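Local coordinates for CRISPR-associated protein, Cse1 family (Acidimicrobium ferrooxidans, PDB 4H3T) that probably serves as the large Cse1 subunit of a type I-E Cascade complex, which recognises invading DNA in CRISPR immunity, at residues A198-V203 with D296-V301; C255-W260 with D287-R292; L318-G323 with V364-F369. The protein carries 1 engineered substitution. One frame throughout, in Å; residues are numbered along the deposited sequence.

Interaction 1 (A198-V203 with D296-V301); sequences AWIGFV and DVDPHV
An Asx turn just after helix 291-297 sets His300 against Phe202 and Val203 at the start of edge strand 202-206. Asp298 OD1 makes the turn by accepting from His300 N at 3.0 Å, from above its carboxylate plane. The turn brings the His300 carbonyl to the strand, where Val203 N donates to His300 O at 3.0 Å. That donor is tilted 28° from the carbonyl plane. Phe202 CA also lies close to His300 O, as a CA-H...O contact.

The side chains of Phe202 and His300 lie side by side and point the same way. Their ring planes are 49° apart. Phe202 CE1 sits over one face of the imidazole, 3.6 Å from His300 CG, and Pro299 CG lies over the opposite face. With Phe202 CG anti to the backbone N (chi1 173°), the phenyl ring reaches that first face. Both imidazole nitrogens are bonded: NE2 to Asn217 and ND1 to Arg58. These bonds and the two covered faces fix the rotation of the buried ring. Arg58 also forms a salt bridge with Asp298 OD1, and Tyr196 bonds to OD2.

Further along, Ile200 crosses Val301 at about a right angle, with Ile200 CB 3.8 Å from Val301 CG2. A single backbone bond thus ties the segment after the helix to the edge strand of a three-stranded antiparallel sheet.

Interaction 2 (C255-W260 with D287-R292); sequences CDLFTW and DEVDRR
Trp260 and Val289 form a CH-pi contact where a type I beta turn, Leu257 to Trp260, meets the end of strand 275-289. The turn follows helix 254-257. The strand belongs to a mixed sheet and leads into helix 291-297, with Asp290 at the N-cap.

Trp260 has the largest buried area of the contact. Its CG is anti to the backbone N (chi1 -163°), and the indole extends toward the strand. Val289 CG2 stands over one face, 3.4 Å from the centroid of the five-membered ring and 15° off the ring normal. It is 3.3 Å from Trp260 NE1, so the methyl sits nearer the nitrogen side than the middle of the indole. The same methyl also touches Leu257 CD1 at 3.9 Å, where the two aliphatic chains cross at about a right angle.

Asp287 O lies at the edge of the indole, and Asp287 CB comes near Trp260 NE1. The carboxylate of Asp287 is turned steeply from the ring plane. It is bonded to Arg264, in a salt bridge, and to Val247 N, in a hydrogen bond. The indole N-H goes to the backbone oxygen. Glu288 O is also at the edge, near the ring plane, beside Trp260 CZ2. A glycerol, probably from the crystallisation liquor, is bonded to Val289 N and Arg291 NH2.

Trp260 NE1 donates to Asp287 O at 3.0 Å, with an N-H...O angle of 144°. The oxygen lies close to the indole plane, but the donor stands well above the carbonyl plane.

Interaction 3 (L318-G323 with V364-F369); sequences LRARPG and VTSAKF
Ser366 has its OG between the backbone N and the carbonyl carbon (chi1 73°), and this torsion turns the hydroxyl to the carbonyl of Ala320. Ser366 OG donates to Ala320 O at 2.6 Å. The donor is tilted 23° from the carbonyl plane. The bond is short and joins an irregular loop to a buried strand residue.

A second link runs through water. Ala320 N donates to the water at 3.3 Å, and the water donates to Thr365 O at 3.0 Å. Both polar backbone atoms of Ala320 are thus tied to the strand, one directly and one through solvent. Ala320 CB points toward the strand. Pro322 also faces the strand, with its CG 4.3 Å from Ser366 OG. Arg319 CB lies 4.4 Å from Ser366 CB. The Arg319 guanidinium is held by Trp199, through a hydrogen bond to its carbonyl and a cation-pi contact with its ring.

The run 319-322 heads 82° away from the direction of 364-366. The loop comes after strand 312-317 and leads to helix 330-334. Strand 359-370 is the middle strand of the three-stranded antiparallel sheet, between 202-206 and 375-387. Pro322 also touches Asp378 of strand 375-387, so the loop reaches two neighbouring strands of this sheet.

Interactions 1 and 2 have centres about 11 Å apart, and both use helix 291-297. Along the chain, interaction 2 is nested inside the loop closed by interaction 1. Leu257 packs on Val297 and Asp298, and Phe258 meets the His300 ring. Interaction 3 follows both in sequence. Its centre is about 12 Å from that of interaction 1, and the two share a sheet, in which strands 202-206 and 359-370 are neighbours. Interactions 2 and 3 are about 20 Å apart between centres and do not touch. Interaction 1 is thus the bridge: it connects the helix 291-297 region to the three-stranded sheet.

Interaction 1 (A198-V203 with D296-V301)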
loop_
_atom_site.group_PDB
_atom_site.type_symbol
_atom_site.label_atom_id
_atom_site.label_comp_id
_atom_site.label_asym_id
_atom_site.label_seq_id
_atom_site.Cartn_x
_atom_site.Cartn_y
_atom_site.Cartn_z
ATOM N N ALA A 198 -7.248 5.554 -0.280
ATOM C CA ALA A 198 -7.236 5.634 1.187
ATOM C C ALA A 198 -8.121 4.474 1.797
ATOM O O ALA A 198 -7.881 4.043 2.914
ATOM C CB ALA A 198 -7.718 7.005 1.681
ATOM N N TRP A 199 -9.155 4.042 1.073
ATOM C CA TRP A 199 -10.050 2.981 1.483
ATOM C C TRP A 199 -9.483 1.588 1.250
ATOM O O TRP A 199 -9.658 0.713 2.080
ATOM C CB TRP A 199 -11.369 3.115 0.726
ATOM C CG TRP A 199 -12.377 2.084 1.131
ATOM C CD1 TRP A 199 -12.920 1.904 2.373
ATOM C CD2 TRP A 199 -13.000 1.118 0.270
ATOM N NE1 TRP A 199 -13.811 0.870 2.338
ATOM C CE2 TRP A 199 -13.845 0.334 1.074
ATOM C CE3 TRP A 199 -12.879 0.805 -1.092
ATOM C CZ2 TRP A 199 -14.560 -0.761 0.568
ATOM C CZ3 TRP A 199 -13.568 -0.302 -1.593
ATOM C CH2 TRP A 199 -14.429 -1.045 -0.773
ATOM N N ILE A 200 -8.892 1.328 0.098
ATOM C CA ILE A 200 -8.426 -0.045 -0.186
ATOM C C ILE A 200 -7.055 -0.329 0.484
ATOM O O ILE A 200 -6.265 0.579 0.769
ATOM C CB ILE A 200 -8.351 -0.417 -1.696
ATOM C CG1 ILE A 200 -7.365 0.463 -2.498
ATOM C CG2 ILE A 200 -9.729 -0.387 -2.338
ATOM C CD1 ILE A 200 -6.799 -0.158 -3.700
ATOM N N GLY A 201 -6.798 -1.602 0.658
ATOM C CA GLY A 201 -5.487 -2.127 1.016
ATOM C C GLY A 201 -4.752 -2.346 -0.301
ATOM O O GLY A 201 -5.098 -3.239 -1.061
ATOM N N PHE A 202 -3.745 -1.508 -0.619
ATOM C CA PHE A 202 -3.031 -1.582 -1.920
ATOM C C PHE A 202 -1.845 -2.524 -1.860
ATOM O O PHE A 202 -1.113 -2.526 -0.878
ATOM C CB PHE A 202 -2.589 -0.208 -2.298
ATOM C CG PHE A 202 -1.686 -0.106 -3.516
ATOM C CD1 PHE A 202 -2.218 0.049 -4.793
ATOM C CD2 PHE A 202 -0.311 -0.245 -3.393
ATOM C CE1 PHE A 202 -1.373 0.091 -5.910
ATOM C CE2 PHE A 202 0.514 -0.148 -4.482
ATOM C CZ PHE A 202 -0.014 -0.003 -5.737
ATOM N N VAL A 203 -1.700 -3.365 -2.873
ATOM C CA VAL A 203 -0.576 -4.264 -3.022
ATOM C C VAL A 203 -0.205 -4.293 -4.501
ATOM O O VAL A 203 -1.076 -4.446 -5.335
ATOM C CB VAL A 203 -0.775 -5.686 -2.430
ATOM C CG1 VAL A 203 -1.973 -6.424 -3.059
ATOM C CG2 VAL A 203 0.505 -6.520 -2.612
ATOM N N ASP A 296 -14.684 -6.097 -8.937
ATOM C CA ASP A 296 -14.521 -6.740 -10.248
ATOM C C ASP A 296 -13.400 -6.131 -11.065
ATOM O O ASP A 296 -12.854 -6.796 -11.929
ATOM C CB ASP A 296 -15.818 -6.630 -11.061
ATOM C CG ASP A 296 -17.005 -7.438 -10.492
ATOM O OD1 ASP A 296 -16.762 -8.429 -9.739
ATOM O OD2 ASP A 296 -18.168 -7.064 -10.777
ATOM N N VAL A 297 -13.111 -4.857 -10.875
ATOM C CA VAL A 297 -12.178 -4.140 -11.722
ATOM C C VAL A 297 -10.712 -4.189 -11.278
ATOM O O VAL A 297 -9.819 -4.307 -12.114
ATOM C CB VAL A 297 -12.646 -2.655 -11.803
ATOM C CG1 VAL A 297 -11.652 -1.774 -12.555
ATOM C CG2 VAL A 297 -14.040 -2.553 -12.437
ATOM N N ASP A 298 -10.474 -3.976 -10.000
ATOM C CA ASP A 298 -9.173 -3.552 -9.482
ATOM C C ASP A 298 -8.237 -4.698 -9.105
ATOM O O ASP A 298 -8.532 -5.459 -8.185
ATOM C CB ASP A 298 -9.429 -2.652 -8.286
ATOM C CG ASP A 298 -8.265 -1.774 -7.811
ATOM O OD1 ASP A 298 -7.094 -2.102 -8.113
ATOM O OD2 ASP A 298 -8.528 -0.794 -7.119
ATOM N N PRO A 299 -7.067 -4.757 -9.763
ATOM C CA PRO A 299 -6.120 -5.825 -9.474
ATOM C C PRO A 299 -5.254 -5.614 -8.235
ATOM O O PRO A 299 -4.434 -6.491 -7.938
ATOM C CB PRO A 299 -5.222 -5.801 -10.732
ATOM C CG PRO A 299 -5.147 -4.357 -11.084
ATOM C CD PRO A 299 -6.527 -3.835 -10.814
ATOM N N HIS A 300 -5.279 -4.444 -7.619
ATOM C CA HIS A 300 -4.350 -4.108 -6.517
ATOM C C HIS A 300 -4.947 -4.273 -5.094
ATOM O O HIS A 300 -4.395 -3.729 -4.132
ATOM C CB HIS A 300 -3.861 -2.667 -6.658
ATOM C CG HIS A 300 -3.002 -2.464 -7.875
ATOM N ND1 HIS A 300 -3.197 -1.391 -8.736
ATOM C CD2 HIS A 300 -1.972 -3.204 -8.315
ATOM C CE1 HIS A 300 -2.288 -1.549 -9.698
ATOM N NE2 HIS A 300 -1.500 -2.611 -9.444
ATOM N N VAL A 301 -6.079 -4.935 -4.974
ATOM C CA VAL A 301 -6.749 -5.092 -3.667
ATOM C C VAL A 301 -7.286 -6.540 -3.525
ATOM O O VAL A 301 -7.925 -7.030 -4.434
ATOM C CB VAL A 301 -7.854 -4.004 -3.498
ATOM C CG1 VAL A 301 -8.767 -3.889 -4.716
ATOM C CG2 VAL A 301 -8.689 -4.187 -2.192
#

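Interaction 2 (C255-W260 with D287-R292)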
loop_
_atom_site.group_PDB
_atom_site.type_symbol
_atom_site.label_atom_id
_atom_site.label_comp_id
_atom_site.label_asym_id
_atom_site.label_seq_id
_atom_site.Cartn_x
_atom_site.Cartn_y
_atom_site.Cartn_z
ATOM N N CYS A 255 -8.417 1.804 -16.545
ATOM C CA CYS A 255 -7.967 3.155 -16.949
ATOM C C CYS A 255 -8.814 4.216 -16.304
ATOM O O CYS A 255 -8.275 5.250 -15.931
ATOM C CB CYS A 255 -7.941 3.355 -18.445
ATOM S SG CYS A 255 -6.801 2.247 -19.316
ATOM N N ASP A 256 -10.139 3.971 -16.216
ATOM C CA ASP A 256 -11.104 4.870 -15.578
ATOM C C ASP A 256 -10.794 4.909 -14.041
ATOM O O ASP A 256 -10.527 5.967 -13.481
ATOM C CB ASP A 256 -12.522 4.342 -15.895
ATOM C CG ASP A 256 -13.673 5.164 -15.420
ATOM O OD1 ASP A 256 -13.472 6.384 -15.155
ATOM O OD2 ASP A 256 -14.792 4.596 -15.297
ATOM N N LEU A 257 -10.678 3.743 -13.409
ATOM C CA LEU A 257 -10.468 3.666 -11.973
ATOM C C LEU A 257 -9.137 4.223 -11.536
ATOM O O LEU A 257 -9.082 4.981 -10.567
ATOM C CB LEU A 257 -10.605 2.254 -11.468
ATOM C CG LEU A 257 -10.456 2.031 -9.931
ATOM C CD1 LEU A 257 -11.426 2.922 -9.114
ATOM C CD2 LEU A 257 -10.662 0.553 -9.644
ATOM N N PHE A 258 -8.084 3.853 -12.241
ATOM C CA PHE A 258 -6.755 4.340 -11.952
ATOM C C PHE A 258 -6.573 5.893 -12.091
ATOM O O PHE A 258 -5.581 6.389 -11.619
ATOM C CB PHE A 258 -5.732 3.647 -12.813
ATOM C CG PHE A 258 -5.449 2.179 -12.545
ATOM C CD1 PHE A 258 -6.139 1.477 -11.565
ATOM C CD2 PHE A 258 -4.498 1.512 -13.274
ATOM C CE1 PHE A 258 -5.893 0.096 -11.357
ATOM C CE2 PHE A 258 -4.288 0.138 -13.117
ATOM C CZ PHE A 258 -4.889 -0.530 -12.066
ATOM N N THR A 259 -7.501 6.620 -12.750
ATOM C CA THR A 259 -7.430 8.055 -12.916
ATOM C C THR A 259 -8.670 8.731 -12.346
ATOM O O THR A 259 -9.020 9.829 -12.757
ATOM C CB THR A 259 -7.279 8.342 -14.403
ATOM O OG1 THR A 259 -8.432 7.872 -15.134
ATOM C CG2 THR A 259 -6.019 7.737 -14.972
ATOM N N TRP A 260 -9.313 8.088 -11.373
ATOM C CA TRP A 260 -10.603 8.521 -10.862
ATOM C C TRP A 260 -10.575 9.931 -10.320
ATOM O O TRP A 260 -9.739 10.247 -9.476
ATOM C CB TRP A 260 -11.059 7.550 -9.739
ATOM C CG TRP A 260 -12.506 7.636 -9.412
ATOM C CD1 TRP A 260 -13.069 8.199 -8.309
ATOM C CD2 TRP A 260 -13.574 7.070 -10.171
ATOM N NE1 TRP A 260 -14.426 7.993 -8.319
ATOM C CE2 TRP A 260 -14.765 7.297 -9.450
ATOM C CE3 TRP A 260 -13.635 6.301 -11.334
ATOM C CZ2 TRP A 260 -15.988 6.757 -9.848
ATOM C CZ3 TRP A 260 -14.848 5.762 -11.717
ATOM C CH2 TRP A 260 -16.012 6.020 -10.997
ATOM N N ASP A 287 -16.287 12.438 -7.378
ATOM C CA ASP A 287 -17.038 11.239 -7.596
ATOM C C ASP A 287 -16.682 10.111 -6.651
ATOM O O ASP A 287 -15.537 9.908 -6.297
ATOM C CB ASP A 287 -16.848 10.725 -9.030
ATOM C CG ASP A 287 -17.351 11.638 -10.123
ATOM O OD1 ASP A 287 -18.399 12.304 -9.913
ATOM O OD2 ASP A 287 -16.668 11.724 -11.194
ATOM N N GLU A 288 -17.675 9.319 -6.290
ATOM C CA GLU A 288 -17.473 8.185 -5.396
ATOM C C GLU A 288 -17.464 6.899 -6.210
ATOM O O GLU A 288 -18.276 6.756 -7.123
ATOM C CB GLU A 288 -18.611 8.115 -4.370
ATOM C CG GLU A 288 -18.837 9.396 -3.548
ATOM C CD GLU A 288 -17.756 9.805 -2.571
ATOM O OE1 GLU A 288 -16.724 9.100 -2.519
ATOM O OE2 GLU A 288 -17.953 10.805 -1.830
ATOM N N VAL A 289 -16.548 5.983 -5.907
ATOM C CA VAL A 289 -16.447 4.717 -6.590
ATOM C C VAL A 289 -17.493 3.763 -6.006
ATOM O O VAL A 289 -17.552 3.559 -4.786
ATOM C CB VAL A 289 -15.028 4.092 -6.475
ATOM C CG1 VAL A 289 -14.978 2.736 -7.148
ATOM C CG2 VAL A 289 -13.958 4.994 -7.062
ATOM N N ASP A 290 -18.262 3.142 -6.882
ATOM C CA ASP A 290 -19.177 2.044 -6.526
ATOM C C ASP A 290 -18.304 0.862 -6.066
ATOM O O ASP A 290 -17.537 0.301 -6.849
ATOM C CB ASP A 290 -20.038 1.696 -7.733
ATOM C CG ASP A 290 -21.068 0.616 -7.458
ATOM O OD1 ASP A 290 -20.702 -0.403 -6.853
ATOM O OD2 ASP A 290 -22.223 0.779 -7.887
ATOM N N ARG A 291 -18.347 0.579 -4.770
ATOM C CA ARG A 291 -17.451 -0.387 -4.121
ATOM C C ARG A 291 -17.687 -1.833 -4.585
ATOM O O ARG A 291 -16.700 -2.581 -4.712
ATOM C CB ARG A 291 -17.558 -0.265 -2.594
ATOM C CG ARG A 291 -17.056 1.116 -2.106
ATOM C CD ARG A 291 -17.291 1.355 -0.622
ATOM N NE ARG A 291 -16.562 2.561 -0.183
ATOM C CZ ARG A 291 -16.344 2.911 1.082
ATOM N NH1 ARG A 291 -16.755 2.140 2.072
ATOM N NH2 ARG A 291 -15.701 4.026 1.363
ATOM N N ARG A 292 -18.939 -2.174 -4.981
ATOM C CA ARG A 292 -19.253 -3.499 -5.538
ATOM C C ARG A 292 -18.585 -3.667 -6.879
ATOM O O ARG A 292 -17.944 -4.691 -7.125
ATOM C CB ARG A 292 -20.779 -3.689 -5.689
ATOM C CG ARG A 292 -21.214 -5.061 -6.220
ATOM C CD ARG A 292 -22.268 -5.012 -7.329
ATOM N NE ARG A 292 -21.689 -4.971 -8.685
ATOM C CZ ARG A 292 -21.634 -3.908 -9.497
ATOM N NH1 ARG A 292 -22.122 -2.726 -9.106
ATOM N NH2 ARG A 292 -21.086 -4.016 -10.706
#

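Interaction 3 (L318-G323 with V364-F369)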
loop_
_atom_site.group_PDB
_atom_site.type_symbol
_atom_site.label_atom_id
_atom_site.label_comp_id
_atom_site.label_asym_id
_atom_site.label_seq_id
_atom_site.Cartn_x
_atom_site.Cartn_y
_atom_site.Cartn_z
ATOM N N LEU A 318 -8.919 -6.476 2.118
ATOM C CA LEU A 318 -7.882 -6.986 3.016
ATOM C C LEU A 318 -6.870 -5.840 3.243
ATOM O O LEU A 318 -6.448 -5.166 2.265
ATOM C CB LEU A 318 -7.163 -8.159 2.397
ATOM C CG LEU A 318 -7.885 -9.495 2.411
ATOM C CD1 LEU A 318 -7.152 -10.512 1.577
ATOM C CD2 LEU A 318 -8.110 -9.967 3.878
ATOM N N ARG A 319 -6.442 -5.648 4.472
ATOM C CA ARG A 319 -5.596 -4.489 4.813
ATOM C C ARG A 319 -4.406 -4.857 5.628
ATOM O O ARG A 319 -4.512 -5.633 6.571
ATOM C CB ARG A 319 -6.387 -3.426 5.568
ATOM C CG ARG A 319 -7.429 -2.745 4.705
ATOM C CD ARG A 319 -7.935 -1.510 5.408
ATOM N NE ARG A 319 -9.034 -0.850 4.704
ATOM C CZ ARG A 319 -10.328 -1.103 4.857
ATOM N NH1 ARG A 319 -10.736 -2.109 5.633
ATOM N NH2 ARG A 319 -11.226 -0.405 4.182
ATOM N N ALA A 320 -3.235 -4.382 5.156
ATOM C CA ALA A 320 -1.980 -4.470 5.872
ATOM C C ALA A 320 -2.213 -3.727 7.167
ATOM O O ALA A 320 -2.775 -2.611 7.162
ATOM C CB ALA A 320 -0.877 -3.829 5.063
ATOM N N ARG A 321 -1.936 -4.396 8.271
ATOM C CA ARG A 321 -2.212 -3.827 9.585
ATOM C C ARG A 321 -1.106 -2.781 9.916
ATOM O O ARG A 321 0.076 -3.142 9.896
ATOM C CB ARG A 321 -2.257 -4.978 10.629
ATOM C CG ARG A 321 -2.484 -4.568 12.055
ATOM C CD ARG A 321 -2.549 -5.819 12.960
ATOM N NE ARG A 321 -3.900 -6.121 13.455
ATOM C CZ ARG A 321 -4.319 -7.305 13.920
ATOM N NH1 ARG A 321 -3.492 -8.351 13.958
ATOM N NH2 ARG A 321 -5.571 -7.455 14.338
ATOM N N PRO A 322 -1.427 -1.493 10.226
ATOM C CA PRO A 322 -0.335 -0.553 10.614
ATOM C C PRO A 322 0.252 -0.929 11.977
ATOM O O PRO A 322 -0.318 -1.680 12.768
ATOM C CB PRO A 322 -1.006 0.833 10.633
ATOM C CG PRO A 322 -2.425 0.622 10.067
ATOM C CD PRO A 322 -2.754 -0.837 10.270
ATOM N N GLY A 323 1.452 -0.447 12.211
ATOM C CA GLY A 323 2.111 -0.663 13.473
ATOM C C GLY A 323 2.793 -2.016 13.626
ATOM O O GLY A 323 3.186 -2.312 14.743
ATOM N N VAL A 364 3.191 -2.593 -0.272
ATOM C CA VAL A 364 1.899 -2.594 0.403
ATOM C C VAL A 364 1.641 -1.267 1.041
ATOM O O VAL A 364 2.496 -0.780 1.807
ATOM C CB VAL A 364 2.021 -3.743 1.480
ATOM C CG1 VAL A 364 0.872 -3.801 2.431
ATOM C CG2 VAL A 364 2.218 -5.103 0.817
ATOM N N THR A 365 0.451 -0.731 0.880
ATOM C CA THR A 365 0.008 0.438 1.646
ATOM C C THR A 365 -1.434 0.304 2.192
ATOM O O THR A 365 -2.275 -0.347 1.577
ATOM C CB THR A 365 0.078 1.766 0.829
ATOM O OG1 THR A 365 -1.008 1.756 -0.134
ATOM C CG2 THR A 365 1.455 1.957 0.156
ATOM N N SER A 366 -1.701 0.905 3.372
ATOM C CA SER A 366 -3.085 1.042 3.894
ATOM C C SER A 366 -3.142 2.227 4.783
ATOM O O SER A 366 -2.111 2.697 5.233
ATOM C CB SER A 366 -3.575 -0.221 4.618
ATOM O OG SER A 366 -2.928 -0.333 5.860
ATOM N N ALA A 367 -4.339 2.730 5.023
ATOM C CA ALA A 367 -4.549 3.930 5.839
ATOM C C ALA A 367 -5.645 3.702 6.802
ATOM O O ALA A 367 -6.532 2.888 6.535
ATOM C CB ALA A 367 -4.877 5.106 4.952
ATOM N N LYS A 368 -5.575 4.433 7.930
ATOM C CA LYS A 368 -6.569 4.447 8.992
ATOM C C LYS A 368 -6.858 5.912 9.349
ATOM O O LYS A 368 -5.920 6.718 9.493
ATOM C CB LYS A 368 -6.094 3.664 10.200
ATOM C CG LYS A 368 -7.244 3.171 11.068
ATOM C CD LYS A 368 -6.801 2.802 12.502
ATOM C CE LYS A 368 -6.428 1.342 12.677
ATOM N NZ LYS A 368 -6.174 1.017 14.112
ATOM N N PHE A 369 -8.156 6.269 9.379
ATOM C CA PHE A 369 -8.634 7.615 9.653
ATOM C C PHE A 369 -9.359 7.686 10.965
ATOM O O PHE A 369 -9.978 6.708 11.374
ATOM C CB PHE A 369 -9.602 8.107 8.550
ATOM C CG PHE A 369 -8.905 8.281 7.246
ATOM C CD1 PHE A 369 -8.430 9.531 6.857
ATOM C CD2 PHE A 369 -8.648 7.184 6.430
ATOM C CE1 PHE A 369 -7.701 9.676 5.678
ATOM C CE2 PHE A 369 -7.909 7.326 5.261
ATOM C CZ PHE A 369 -7.435 8.574 4.890
HETATM O O HOH W 1 -2.716 -3.288 2.134
#